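Local coordinates for protein L-lysine 6-oxidase (Marinomonas mediterranea, PDB 3WEU) that oxidises L-lysine at its epsilon-amino group with a cysteine tryptophylquinone cofactor, releasing ammonium and the hydrogen peroxide that makes it antibacterial, at residues I153-I158 and K177-L182; T260-C265 and M434-I439; I518-F523 and P573-S578. All coordinates share one frame; numbering follows the deposited sequence.

The three contacts follow one another along the chain, each closing before the next opens. Contact 1 joins the ends of strands 150-154 and 181-187 in the large mixed sheet of the N-terminal region. Contact 2 sets helix 261-272 against helix 433-439, which in turn lies on strands 4-13 and 58-66 of that same sheet. Contact 2 thus joins the helical part to the N-terminal sheet, whereas contact 3 is a separate two-stranded sheet whose strands begin two residues after C516 and end two residues before W581, the cross-linked cofactor pair. Centres of contacts 1 and 2, and of 2 and 3, are about 30 Å apart; those of 1 and 3 are about 43 Å apart, on opposite sides of the chain's centre.

Contact 1: residues I153-I158 and K177-L182; sequences ISINNI and KHFESL
The fraying end of an antiparallel strand pair brings I153-I155 against F179-L182, where strand 150-154 leaves the mixed sheet of the N-terminal region and strand 181-187 enters it. S154 and S181 make a non-hydrogen-bonded pair, with both small hydroxyl side chains on one face. Backbone bonds flank the pair: L182 N gives its proton to I153 O at 3.0 Å, and I155 N gives its own to E180 O at 2.9 Å.

From S154 itself the chain folds into a type I turn ending at N157. Serine suits its first position because OG stands opposite the backbone N and beside the carbonyl carbon (chi1 172°), where it accepts from N156 N at 2.8 Å and closes an ST turn. N157 bends back so that OD1 receives S154 N at 3.0 Å; R142 also donates to this oxygen, and to S154 O. The hydroxyl of S181 is held by E152 and G183, which satisfies a polar group in a buried place.

On the face opposite the two serines, I153 CG2 lies 4.0 Å from L182 CB, and L182 reaches on to I137 of strand 137-145. F179, on this face too, meets that same isoleucine and sets its ring edge-to-face with F201. At the pair's end, I155 divides its branches: chi1 of 66° puts CG1 between the backbone N and the carbonyl carbon, which parts it from CG2. CG2 comes obliquely to ring atom F179 CE2 at 3.7 Å, while the CG1-CD1 arm heads for the backbone, CD1 stopping 3.6 Å from F179 O.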
ATOM      1  N   ILE A 153       2.414  -8.784  36.115  1.00 19.30           N
ATOM      2  CA  ILE A 153       3.269  -9.649  35.292  1.00 20.60           C
ATOM      3  C   ILE A 153       3.955  -8.729  34.296  1.00 19.98           C
ATOM      4  O   ILE A 153       3.609  -8.633  33.116  1.00 19.65           O
ATOM      5  CB  ILE A 153       2.445 -10.758  34.590  1.00 21.53           C
ATOM      6  CG1 ILE A 153       1.563 -11.552  35.560  1.00 23.92           C
ATOM      7  CG2 ILE A 153       3.325 -11.755  33.874  1.00 20.00           C
ATOM      8  CD1 ILE A 153       0.467 -12.331  34.803  1.00 23.77           C
ATOM      9  N   SER A 154       5.021  -8.074  34.754  1.00 21.28           N
ATOM     10  CA  SER A 154       5.604  -6.959  34.033  1.00 20.95           C
ATOM     11  C   SER A 154       6.997  -7.263  33.494  1.00 19.61           C
ATOM     12  O   SER A 154       7.702  -8.048  34.092  1.00 19.81           O
ATOM     13  CB  SER A 154       5.747  -5.800  35.002  1.00 22.32           C
ATOM     14  OG  SER A 154       6.462  -4.740  34.440  1.00 22.06           O
ATOM     15  N   ILE A 155       7.392  -6.520  32.476  1.00 22.69           N
ATOM     16  CA  ILE A 155       8.770  -6.600  31.953  1.00 23.93           C
ATOM     17  C   ILE A 155       9.705  -6.034  32.963  1.00 26.77           C
ATOM     18  O   ILE A 155      10.866  -6.322  32.887  1.00 26.15           O
ATOM     19  CB  ILE A 155       8.979  -5.875  30.637  1.00 24.37           C
ATOM     20  CG1 ILE A 155       8.806  -4.372  30.776  1.00 25.37           C
ATOM     21  CG2 ILE A 155       8.095  -6.518  29.592  1.00 24.06           C
ATOM     22  CD1 ILE A 155       9.218  -3.601  29.525  1.00 28.58           C
ATOM     23  N   ASN A 156       9.181  -5.298  33.942  1.00 25.77           N
ATOM     24  CA  ASN A 156      10.042  -4.699  34.995  1.00 28.46           C
ATOM     25  C   ASN A 156      10.155  -5.523  36.292  1.00 28.71           C
ATOM     26  O   ASN A 156      10.801  -5.103  37.220  1.00 30.10           O
ATOM     27  CB  ASN A 156       9.534  -3.289  35.283  1.00 28.03           C
ATOM     28  CG  ASN A 156       9.675  -2.391  34.077  1.00 30.95           C
ATOM     29  OD1 ASN A 156      10.671  -2.454  33.384  1.00 34.80           O
ATOM     30  ND2 ASN A 156       8.682  -1.577  33.793  1.00 29.46           N
ATOM     31  N   ASN A 157       9.579  -6.714  36.396  1.00 23.82           N
ATOM     32  CA  ASN A 157       9.741  -7.509  37.649  1.00 22.84           C
ATOM     33  C   ASN A 157       9.899  -8.987  37.339  1.00 22.20           C
ATOM     34  O   ASN A 157       9.399  -9.882  37.981  1.00 21.68           O
ATOM     35  CB  ASN A 157       8.603  -7.163  38.605  1.00 24.07           C
ATOM     36  CG  ASN A 157       7.252  -7.646  38.094  1.00 23.54           C
ATOM     37  OD1 ASN A 157       7.118  -8.083  36.924  1.00 22.99           O
ATOM     38  ND2 ASN A 157       6.288  -7.703  39.011  1.00 24.24           N
ATOM     39  N   ILE A 158      10.630  -9.242  36.267  1.00 24.72           N
ATOM     40  CA  ILE A 158      10.881 -10.595  35.863  1.00 24.78           C
ATOM     41  C   ILE A 158      11.800 -11.124  36.938  1.00 26.80           C
ATOM     42  O   ILE A 158      12.815 -10.522  37.173  1.00 23.85           O
ATOM     43  CB  ILE A 158      11.641 -10.628  34.511  1.00 24.84           C
ATOM     44  CG1 ILE A 158      10.744 -10.140  33.387  1.00 23.37           C
ATOM     45  CG2 ILE A 158      12.204 -12.039  34.259  1.00 25.99           C
ATOM     46  CD1 ILE A 158      11.498  -9.682  32.162  1.00 25.82           C
ATOM     47  N   LYS A 177       2.728   0.832  20.898  1.00 27.10           N
ATOM     48  CA  LYS A 177       4.170   1.104  20.790  1.00 29.60           C
ATOM     49  C   LYS A 177       5.065   0.336  21.742  1.00 29.40           C
ATOM     50  O   LYS A 177       6.183  -0.103  21.336  1.00 27.01           O
ATOM     51  CB  LYS A 177       4.414   2.605  20.974  1.00 35.81           C
ATOM     52  CG  LYS A 177       3.710   3.413  19.930  1.00 44.41           C
ATOM     53  CD  LYS A 177       4.358   4.756  19.647  1.00 54.92           C
ATOM     54  CE  LYS A 177       3.942   5.209  18.252  1.00 66.43           C
ATOM     55  NZ  LYS A 177       3.383   6.591  18.283  1.00 79.35           N
ATOM     56  N   HIS A 178       4.607   0.207  22.988  1.00 30.23           N
ATOM     57  CA  HIS A 178       5.447  -0.256  24.118  1.00 33.37           C
ATOM     58  C   HIS A 178       4.839  -1.339  24.916  1.00 31.47           C
ATOM     59  O   HIS A 178       3.991  -1.094  25.738  1.00 30.89           O
ATOM     60  CB  HIS A 178       5.796   0.899  25.065  1.00 39.95           C
ATOM     61  CG  HIS A 178       6.680   1.929  24.419  1.00 48.32           C
ATOM     62  ND1 HIS A 178       6.219   3.168  24.008  1.00 51.04           N
ATOM     63  CD2 HIS A 178       7.973   1.854  24.012  1.00 56.78           C
ATOM     64  CE1 HIS A 178       7.196   3.823  23.409  1.00 53.59           C
ATOM     65  NE2 HIS A 178       8.268   3.046  23.393  1.00 55.88           N
ATOM     66  N   PHE A 179       5.282  -2.558  24.684  1.00 27.46           N
ATOM     67  CA  PHE A 179       4.790  -3.686  25.474  1.00 25.52           C
ATOM     68  C   PHE A 179       5.364  -3.644  26.888  1.00 27.96           C
ATOM     69  O   PHE A 179       6.554  -3.475  27.067  1.00 24.53           O
ATOM     70  CB  PHE A 179       5.173  -5.022  24.824  1.00 23.55           C
ATOM     71  CG  PHE A 179       4.788  -6.166  25.652  1.00 21.44           C
ATOM     72  CD1 PHE A 179       3.473  -6.613  25.652  1.00 24.87           C
ATOM     73  CD2 PHE A 179       5.669  -6.720  26.557  1.00 22.84           C
ATOM     74  CE1 PHE A 179       3.084  -7.625  26.530  1.00 23.67           C
ATOM     75  CE2 PHE A 179       5.295  -7.702  27.422  1.00 22.08           C
ATOM     76  CZ  PHE A 179       3.998  -8.177  27.413  1.00 24.11           C
ATOM     77  N   GLU A 180       4.543  -3.890  27.891  1.00 24.84           N
ATOM     78  CA  GLU A 180       4.971  -3.821  29.272  1.00 25.33           C
ATOM     79  C   GLU A 180       4.490  -4.940  30.173  1.00 22.46           C
ATOM     80  O   GLU A 180       5.125  -5.234  31.152  1.00 19.40           O
ATOM     81  CB  GLU A 180       4.488  -2.500  29.884  1.00 31.83           C
ATOM     82  CG  GLU A 180       5.471  -1.375  29.642  1.00 43.24           C
ATOM     83  CD  GLU A 180       4.967  -0.044  30.201  1.00 49.69           C
ATOM     84  OE1 GLU A 180       5.791   0.767  30.629  1.00 58.71           O
ATOM     85  OE2 GLU A 180       3.748   0.184  30.215  1.00 48.84           O
ATOM     86  N   SER A 181       3.329  -5.534  29.884  1.00 19.00           N
ATOM     87  CA  SER A 181       2.714  -6.394  30.806  1.00 17.85           C
ATOM     88  C   SER A 181       1.797  -7.440  30.114  1.00 19.89           C
ATOM     89  O   SER A 181       1.118  -7.131  29.151  1.00 18.06           O
ATOM     90  CB  SER A 181       1.859  -5.590  31.780  1.00 19.14           C
ATOM     91  OG  SER A 181       1.233  -6.433  32.733  1.00 18.07           O
ATOM     92  N   LEU A 182       1.701  -8.583  30.745  1.00 18.72           N
ATOM     93  CA  LEU A 182       0.717  -9.620  30.405  1.00 19.44           C
ATOM     94  C   LEU A 182      -0.518  -9.656  31.328  1.00 20.50           C
ATOM     95  O   LEU A 182      -1.475 -10.379  31.100  1.00 17.84           O
ATOM     96  CB  LEU A 182       1.441 -10.925  30.426  1.00 19.06           C
ATOM     97  CG  LEU A 182       1.854 -11.570  29.061  1.00 19.70           C
ATOM     98  CD1 LEU A 182       1.696 -10.907  27.711  1.00 21.72           C
ATOM     99  CD2 LEU A 182       2.822 -12.707  29.270  1.00 19.03           C
TER

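Contact 2: residues T260-C265 and M434-I439; sequences TLSDTC and MDTASI
A buried helix-helix junction is built round I439, which points into the first turn of helix 261-272 and touches L261, S262 and C265. Each part of the isoleucine has its own neighbour: CB rests 3.9 Å from L261 CD1, CG1 lies over the backbone of S262, and CD1 reaches C265 SG at 3.4 Å, a tight contact. This reach depends on chi1 of 54°, which wedges CG1 between the backbone N and the carbonyl carbon, a crowded position for a branched residue, and sends CD1 along the opposing helix. The short thiol of C265 lets the helices come close, with SG against the methyl. The axes of 261-265 and 434-439 approach to 8.6 Å, with 129° between their N-to-C directions.

The helix start that receives I439 is closed by a capping box. T260, at the N-cap, accepts D263 N on OG1 at 3.0 Å, and D263 returns the bond by taking T260 N on OD2 at 2.8 Å, from the anti side of the carboxylate. A carboxylate here would be favoured by the helix N-terminus, and R305 pairs with the same oxygen in a salt bridge. Next to the cap, S262 N makes a weak, bent bond to I439 O (3.3 Å, 132°).

T436 turns OG1 back to D433 O within its own helix, leaving CG2 to face the other segment. Helix 433-439 also packs on strand 4-13: D435 accepts from S8 N and is also bonded to H6, and S438 bonds I9 O. S262 OG, whose polar partner is the hydroxyl of Y467, lies 3.4 Å from T436 CG2.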
ATOM      1  N   THR A 260     -20.604 -24.527  23.751  1.00 13.58           N
ATOM      2  CA  THR A 260     -19.604 -23.802  24.538  1.00 13.20           C
ATOM      3  C   THR A 260     -18.353 -24.643  24.718  1.00 14.31           C
ATOM      4  O   THR A 260     -18.349 -25.883  24.520  1.00 12.21           O
ATOM      5  CB  THR A 260     -20.085 -23.415  25.946  1.00 13.12           C
ATOM      6  OG1 THR A 260     -20.110 -24.583  26.788  1.00 13.60           O
ATOM      7  CG2 THR A 260     -21.501 -22.841  25.925  1.00 14.01           C
ATOM      8  N   LEU A 261     -17.288 -23.992  25.165  1.00 14.38           N
ATOM      9  CA  LEU A 261     -16.086 -24.782  25.513  1.00 15.40           C
ATOM     10  C   LEU A 261     -16.286 -25.721  26.679  1.00 14.54           C
ATOM     11  O   LEU A 261     -15.661 -26.803  26.749  1.00 14.40           O
ATOM     12  CB  LEU A 261     -14.916 -23.864  25.751  1.00 17.17           C
ATOM     13  CG  LEU A 261     -13.494 -24.214  25.324  1.00 22.67           C
ATOM     14  CD1 LEU A 261     -12.676 -24.678  26.468  1.00 28.26           C
ATOM     15  CD2 LEU A 261     -13.289 -25.092  24.068  1.00 20.06           C
ATOM     16  N   SER A 262     -17.218 -25.404  27.583  1.00 16.03           N
ATOM     17  CA  SER A 262     -17.640 -26.434  28.564  1.00 14.38           C
ATOM     18  C   SER A 262     -18.277 -27.669  27.918  1.00 15.79           C
ATOM     19  O   SER A 262     -17.905 -28.800  28.268  1.00 15.04           O
ATOM     20  CB  SER A 262     -18.548 -25.888  29.653  1.00 15.96           C
ATOM     21  OG  SER A 262     -18.933 -26.892  30.589  1.00 15.67           O
ATOM     22  N   ASP A 263     -19.139 -27.465  26.936  1.00 14.48           N
ATOM     23  CA  ASP A 263     -19.664 -28.600  26.169  1.00 13.84           C
ATOM     24  C   ASP A 263     -18.468 -29.370  25.538  1.00 14.44           C
ATOM     25  O   ASP A 263     -18.477 -30.597  25.549  1.00 15.69           O
ATOM     26  CB  ASP A 263     -20.634 -28.194  25.087  1.00 13.42           C
ATOM     27  CG  ASP A 263     -21.816 -27.499  25.630  1.00 15.28           C
ATOM     28  OD1 ASP A 263     -22.390 -28.012  26.580  1.00 16.44           O
ATOM     29  OD2 ASP A 263     -22.120 -26.382  25.179  1.00 16.70           O
ATOM     30  N   THR A 264     -17.459 -28.660  25.040  1.00 15.42           N
ATOM     31  CA  THR A 264     -16.303 -29.329  24.439  1.00 15.73           C
ATOM     32  C   THR A 264     -15.620 -30.233  25.470  1.00 18.09           C
ATOM     33  O   THR A 264     -15.359 -31.449  25.223  1.00 17.38           O
ATOM     34  CB  THR A 264     -15.308 -28.350  23.844  1.00 17.74           C
ATOM     35  OG1 THR A 264     -15.938 -27.597  22.801  1.00 15.81           O
ATOM     36  CG2 THR A 264     -14.077 -29.101  23.289  1.00 18.10           C
ATOM     37  N   CYS A 265     -15.319 -29.661  26.636  1.00 16.84           N
ATOM     38  CA  CYS A 265     -14.622 -30.422  27.684  1.00 17.12           C
ATOM     39  C   CYS A 265     -15.464 -31.616  28.135  1.00 16.61           C
ATOM     40  O   CYS A 265     -14.903 -32.694  28.353  1.00 16.85           O
ATOM     41  CB  CYS A 265     -14.209 -29.535  28.881  1.00 16.57           C
ATOM     42  SG  CYS A 265     -12.905 -28.394  28.424  1.00 19.49           S
ATOM     43  N   MET A 434     -18.268 -24.550  39.199  1.00 21.51           N
ATOM     44  CA  MET A 434     -17.229 -23.526  39.017  1.00 22.32           C
ATOM     45  C   MET A 434     -16.374 -23.786  37.764  1.00 19.98           C
ATOM     46  O   MET A 434     -15.921 -22.832  37.049  1.00 20.58           O
ATOM     47  CB  MET A 434     -16.334 -23.528  40.245  1.00 26.78           C
ATOM     48  CG  MET A 434     -17.105 -23.198  41.521  1.00 31.51           C
ATOM     49  SD  MET A 434     -15.865 -23.181  42.894  1.00 33.54           S
ATOM     50  CE  MET A 434     -14.943 -21.829  42.286  1.00 31.03           C
ATOM     51  N   ASP A 435     -16.322 -25.069  37.383  1.00 17.77           N
ATOM     52  CA  ASP A 435     -15.580 -25.432  36.208  1.00 16.49           C
ATOM     53  C   ASP A 435     -16.376 -25.129  34.935  1.00 17.81           C
ATOM     54  O   ASP A 435     -15.794 -24.816  33.917  1.00 18.94           O
ATOM     55  CB  ASP A 435     -15.243 -26.909  36.203  1.00 16.29           C
ATOM     56  CG  ASP A 435     -14.151 -27.275  37.205  1.00 18.76           C
ATOM     57  OD1 ASP A 435     -13.504 -26.347  37.766  1.00 16.37           O
ATOM     58  OD2 ASP A 435     -13.967 -28.525  37.385  1.00 22.40           O
ATOM     59  N   THR A 436     -17.695 -25.234  34.996  1.00 17.20           N
ATOM     60  CA  THR A 436     -18.472 -24.916  33.786  1.00 18.38           C
ATOM     61  C   THR A 436     -18.617 -23.410  33.578  1.00 20.11           C
ATOM     62  O   THR A 436     -18.752 -22.951  32.430  1.00 17.44           O
ATOM     63  CB  THR A 436     -19.823 -25.625  33.822  1.00 18.60           C
ATOM     64  OG1 THR A 436     -20.605 -25.128  34.904  1.00 17.22           O
ATOM     65  CG2 THR A 436     -19.626 -27.104  33.952  1.00 19.21           C
ATOM     66  N   ALA A 437     -18.594 -22.630  34.677  1.00 16.50           N
ATOM     67  CA  ALA A 437     -18.916 -21.223  34.608  1.00 18.92           C
ATOM     68  C   ALA A 437     -17.849 -20.413  33.935  1.00 18.85           C
ATOM     69  O   ALA A 437     -18.150 -19.319  33.529  1.00 22.03           O
ATOM     70  CB  ALA A 437     -19.153 -20.629  35.979  1.00 18.80           C
ATOM     71  N   SER A 438     -16.619 -20.904  33.868  1.00 16.03           N
ATOM     72  CA  SER A 438     -15.584 -20.154  33.210  1.00 16.15           C
ATOM     73  C   SER A 438     -15.663 -20.415  31.715  1.00 15.62           C
ATOM     74  O   SER A 438     -15.991 -19.511  30.905  1.00 16.45           O
ATOM     75  CB  SER A 438     -14.208 -20.560  33.756  1.00 16.99           C
ATOM     76  OG  SER A 438     -14.095 -21.979  33.754  1.00 14.91           O
ATOM     77  N   ILE A 439     -15.364 -21.653  31.346  1.00 15.29           N
ATOM     78  CA  ILE A 439     -15.258 -22.010  29.936  1.00 14.38           C
ATOM     79  C   ILE A 439     -16.597 -22.169  29.238  1.00 14.79           C
ATOM     80  O   ILE A 439     -16.645 -22.181  28.022  1.00 15.15           O
ATOM     81  CB  ILE A 439     -14.369 -23.223  29.714  1.00 13.62           C
ATOM     82  CG1 ILE A 439     -14.817 -24.395  30.534  1.00 13.39           C
ATOM     83  CG2 ILE A 439     -12.933 -22.867  30.062  1.00 14.37           C
ATOM     84  CD1 ILE A 439     -14.177 -25.685  30.014  1.00 15.17           C
TER

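Contact 3: residues I518-F523 and P573-S578; sequences IQTVNF and PPAYYS. With EDO (1,2-ethanediol), chain J.
I518 lies across one face of the Y577 ring, at one end of the two-stranded antiparallel sheet formed by strands 518-522 and 575-579. Its CB sits over the ring, offset toward the rim in a CH-pi contact, and is also 3.5 Å from S578 O. From there the branches part: CG2 meets Y577 CZ at 3.6 Å, CG1 meets CE1 of the same ring at 3.7 Å, and the CD1 tip ends 3.9 Å from Y577 CE1. A chi1 of 59° tucks CG1 between the backbone N and carbonyl carbon, which lays the branches over neighbouring parts of the rim. A beta-branched residue suits a strand and offers this broad apolar surface. The ring's polar end, Y577 OH, is hydrogen-bonded at 2.5 Å to O2 of an ethanediol, probably from the crystallisation liquor; either may be the donor.

At the other end the roles reverse. P574, which follows a cis peptide bond, places CG 4.3 Å from the centroid of the F523 ring, over its face. F523 N donates to P574 O at 3.1 Å, setting the backbone register, while chi1 of 57° turns the ring over P574, its edge meeting A575 C and Y576 N. Between, backbone bonds join Q519 with S578 and V521 with Y576. Y576 O takes two donors from opposite faces of its plane, V521 N and, at 3.0 Å, S578 OG, a hydroxyl small enough to fold back on its own strand. T520 CG2 fills in against A575 CB.

C516 lies two residues before strand 518-522 and W581 two after strand 575-579: a hydrogen-bonded backbone core, with an aliphatic group on an aromatic face at each end, joins the chain close to both cross-linked residues.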
ATOM      1  N   ILE A 518     -19.500 -13.175   9.127  1.00 13.08           N
ATOM      2  CA  ILE A 518     -20.267 -14.062   8.306  1.00 13.11           C
ATOM      3  C   ILE A 518     -19.327 -14.714   7.291  1.00 15.05           C
ATOM      4  O   ILE A 518     -18.186 -14.217   7.062  1.00 13.40           O
ATOM      5  CB  ILE A 518     -21.412 -13.375   7.576  1.00 15.33           C
ATOM      6  CG1 ILE A 518     -20.956 -12.229   6.636  1.00 20.03           C
ATOM      7  CG2 ILE A 518     -22.383 -12.793   8.629  1.00 15.05           C
ATOM      8  CD1 ILE A 518     -20.523 -12.690   5.255  1.00 27.11           C
ATOM      9  N   GLN A 519     -19.806 -15.823   6.723  1.00 13.42           N
ATOM     10  CA  GLN A 519     -19.097 -16.441   5.586  1.00 14.88           C
ATOM     11  C   GLN A 519     -20.109 -16.733   4.522  1.00 14.10           C
ATOM     12  O   GLN A 519     -21.200 -17.183   4.838  1.00 14.71           O
ATOM     13  CB  GLN A 519     -18.479 -17.755   6.048  1.00 14.76           C
ATOM     14  CG  GLN A 519     -17.412 -18.273   5.102  1.00 15.31           C
ATOM     15  CD  GLN A 519     -16.120 -17.510   5.111  1.00 16.84           C
ATOM     16  OE1 GLN A 519     -15.745 -16.862   6.089  1.00 17.19           O
ATOM     17  NE2 GLN A 519     -15.404 -17.581   3.970  1.00 17.92           N
ATOM     18  N   THR A 520     -19.763 -16.483   3.249  1.00 14.41           N
ATOM     19  CA  THR A 520     -20.577 -16.901   2.148  1.00 14.14           C
ATOM     20  C   THR A 520     -20.056 -18.267   1.714  1.00 13.98           C
ATOM     21  O   THR A 520     -18.934 -18.376   1.186  1.00 14.83           O
ATOM     22  CB  THR A 520     -20.400 -15.789   1.059  1.00 18.47           C
ATOM     23  OG1 THR A 520     -21.072 -14.603   1.582  1.00 19.21           O
ATOM     24  CG2 THR A 520     -21.059 -16.168  -0.161  1.00 20.72           C
ATOM     25  N   VAL A 521     -20.851 -19.300   1.939  1.00 13.35           N
ATOM     26  CA  VAL A 521     -20.425 -20.719   1.867  1.00 13.64           C
ATOM     27  C   VAL A 521     -21.132 -21.457   0.712  1.00 14.61           C
ATOM     28  O   VAL A 521     -22.373 -21.525   0.615  1.00 14.52           O
ATOM     29  CB  VAL A 521     -20.723 -21.469   3.184  1.00 15.10           C
ATOM     30  CG1 VAL A 521     -20.060 -22.830   3.171  1.00 15.11           C
ATOM     31  CG2 VAL A 521     -20.265 -20.623   4.401  1.00 13.81           C
ATOM     32  N   ASN A 522     -20.320 -22.026  -0.183  1.00 15.42           N
ATOM     33  CA  ASN A 522     -20.835 -22.784  -1.308  1.00 13.76           C
ATOM     34  C   ASN A 522     -21.608 -23.988  -0.759  1.00 14.08           C
ATOM     35  O   ASN A 522     -21.122 -24.652   0.188  1.00 13.51           O
ATOM     36  CB  ASN A 522     -19.671 -23.339  -2.167  1.00 13.05           C
ATOM     37  CG  ASN A 522     -20.164 -24.359  -3.146  1.00 13.25           C
ATOM     38  OD1 ASN A 522     -20.140 -25.542  -2.883  1.00 14.52           O
ATOM     39  ND2 ASN A 522     -20.777 -23.889  -4.194  1.00 14.13           N
ATOM     40  N   PHE A 523     -22.702 -24.365  -1.403  1.00 13.18           N
ATOM     41  CA  PHE A 523     -23.368 -25.567  -0.951  1.00 15.27           C
ATOM     42  C   PHE A 523     -23.666 -26.601  -2.063  1.00 15.33           C
ATOM     43  O   PHE A 523     -24.547 -27.437  -1.922  1.00 16.68           O
ATOM     44  CB  PHE A 523     -24.614 -25.231  -0.181  1.00 14.66           C
ATOM     45  CG  PHE A 523     -25.616 -24.400  -0.921  1.00 14.75           C
ATOM     46  CD1 PHE A 523     -26.691 -24.992  -1.533  1.00 16.31           C
ATOM     47  CD2 PHE A 523     -25.572 -23.014  -0.879  1.00 14.29           C
ATOM     48  CE1 PHE A 523     -27.691 -24.252  -2.167  1.00 16.84           C
ATOM     49  CE2 PHE A 523     -26.556 -22.258  -1.530  1.00 15.45           C
ATOM     50  CZ  PHE A 523     -27.606 -22.875  -2.187  1.00 16.15           C
ATOM     51  N   PRO A 573     -20.440 -19.945  -6.286  1.00 15.61           N
ATOM     52  CA  PRO A 573     -21.910 -19.963  -6.245  1.00 16.27           C
ATOM     53  C   PRO A 573     -22.428 -21.353  -6.587  1.00 17.72           C
ATOM     54  O   PRO A 573     -21.756 -22.040  -7.337  1.00 15.94           O
ATOM     55  CB  PRO A 573     -22.298 -19.043  -7.351  1.00 18.34           C
ATOM     56  CG  PRO A 573     -21.084 -18.264  -7.693  1.00 19.08           C
ATOM     57  CD  PRO A 573     -19.937 -19.126  -7.411  1.00 17.66           C
ATOM     58  N   PRO A 574     -23.588 -21.768  -6.088  1.00 15.05           N
ATOM     59  CA  PRO A 574     -24.446 -20.973  -5.228  1.00 14.98           C
ATOM     60  C   PRO A 574     -23.994 -21.059  -3.777  1.00 14.39           C
ATOM     61  O   PRO A 574     -23.430 -22.091  -3.333  1.00 13.54           O
ATOM     62  CB  PRO A 574     -25.835 -21.612  -5.426  1.00 14.92           C
ATOM     63  CG  PRO A 574     -25.474 -23.064  -5.608  1.00 15.18           C
ATOM     64  CD  PRO A 574     -24.241 -23.013  -6.512  1.00 15.22           C
ATOM     65  N   ALA A 575     -24.176 -19.956  -3.041  1.00 14.07           N
ATOM     66  CA  ALA A 575     -23.640 -19.904  -1.710  1.00 12.31           C
ATOM     67  C   ALA A 575     -24.648 -19.371  -0.728  1.00 12.08           C
ATOM     68  O   ALA A 575     -25.637 -18.728  -1.136  1.00 13.64           O
ATOM     69  CB  ALA A 575     -22.409 -19.062  -1.653  1.00 13.86           C
ATOM     70  N   TYR A 576     -24.387 -19.654   0.550  1.00 12.79           N
ATOM     71  CA  TYR A 576     -25.310 -19.291   1.651  1.00 12.60           C
ATOM     72  C   TYR A 576     -24.625 -18.438   2.695  1.00 12.70           C
ATOM     73  O   TYR A 576     -23.504 -18.686   3.104  1.00 12.81           O
ATOM     74  CB  TYR A 576     -25.889 -20.571   2.306  1.00 14.08           C
ATOM     75  CG  TYR A 576     -27.146 -20.314   3.113  1.00 13.56           C
ATOM     76  CD1 TYR A 576     -28.398 -20.252   2.488  1.00 14.14           C
ATOM     77  CD2 TYR A 576     -27.079 -20.093   4.463  1.00 14.07           C
ATOM     78  CE1 TYR A 576     -29.532 -20.040   3.219  1.00 14.31           C
ATOM     79  CE2 TYR A 576     -28.223 -19.842   5.205  1.00 15.71           C
ATOM     80  CZ  TYR A 576     -29.439 -19.809   4.561  1.00 15.72           C
ATOM     81  OH  TYR A 576     -30.566 -19.578   5.271  1.00 16.87           O
ATOM     82  N   TYR A 577     -25.329 -17.381   3.092  1.00 11.86           N
ATOM     83  CA  TYR A 577     -24.861 -16.445   4.116  1.00 11.32           C
ATOM     84  C   TYR A 577     -24.922 -17.035   5.486  1.00 12.05           C
ATOM     85  O   TYR A 577     -26.047 -17.356   5.998  1.00 13.31           O
ATOM     86  CB  TYR A 577     -25.793 -15.223   4.037  1.00 13.01           C
ATOM     87  CG  TYR A 577     -25.414 -13.999   4.812  1.00 13.20           C
ATOM     88  CD1 TYR A 577     -24.608 -13.009   4.245  1.00 13.96           C
ATOM     89  CD2 TYR A 577     -25.926 -13.778   6.079  1.00 14.34           C
ATOM     90  CE1 TYR A 577     -24.278 -11.876   4.934  1.00 13.51           C
ATOM     91  CE2 TYR A 577     -25.624 -12.605   6.763  1.00 13.16           C
ATOM     92  CZ  TYR A 577     -24.803 -11.676   6.173  1.00 14.17           C
ATOM     93  OH  TYR A 577     -24.550 -10.506   6.812  1.00 14.27           O
ATOM     94  N   SER A 578     -23.758 -17.301   6.044  1.00 11.70           N
ATOM     95  CA  SER A 578     -23.647 -18.162   7.240  1.00 12.81           C
ATOM     96  C   SER A 578     -22.899 -17.416   8.290  1.00 13.63           C
ATOM     97  O   SER A 578     -21.897 -16.796   7.967  1.00 14.51           O
ATOM     98  CB  SER A 578     -22.916 -19.460   6.900  1.00 13.25           C
ATOM     99  OG  SER A 578     -23.592 -20.071   5.767  1.00 13.83           O
TER
HETATM  100  C1  EDO J 808     -22.903  -6.169   5.907  1.00 33.50           C
HETATM  101  O1  EDO J 808     -22.687  -5.974   7.302  1.00 41.44           O
HETATM  102  C2  EDO J 808     -23.846  -7.373   5.800  1.00 26.63           C
HETATM  103  O2  EDO J 808     -23.102  -8.606   5.924  1.00 19.94           O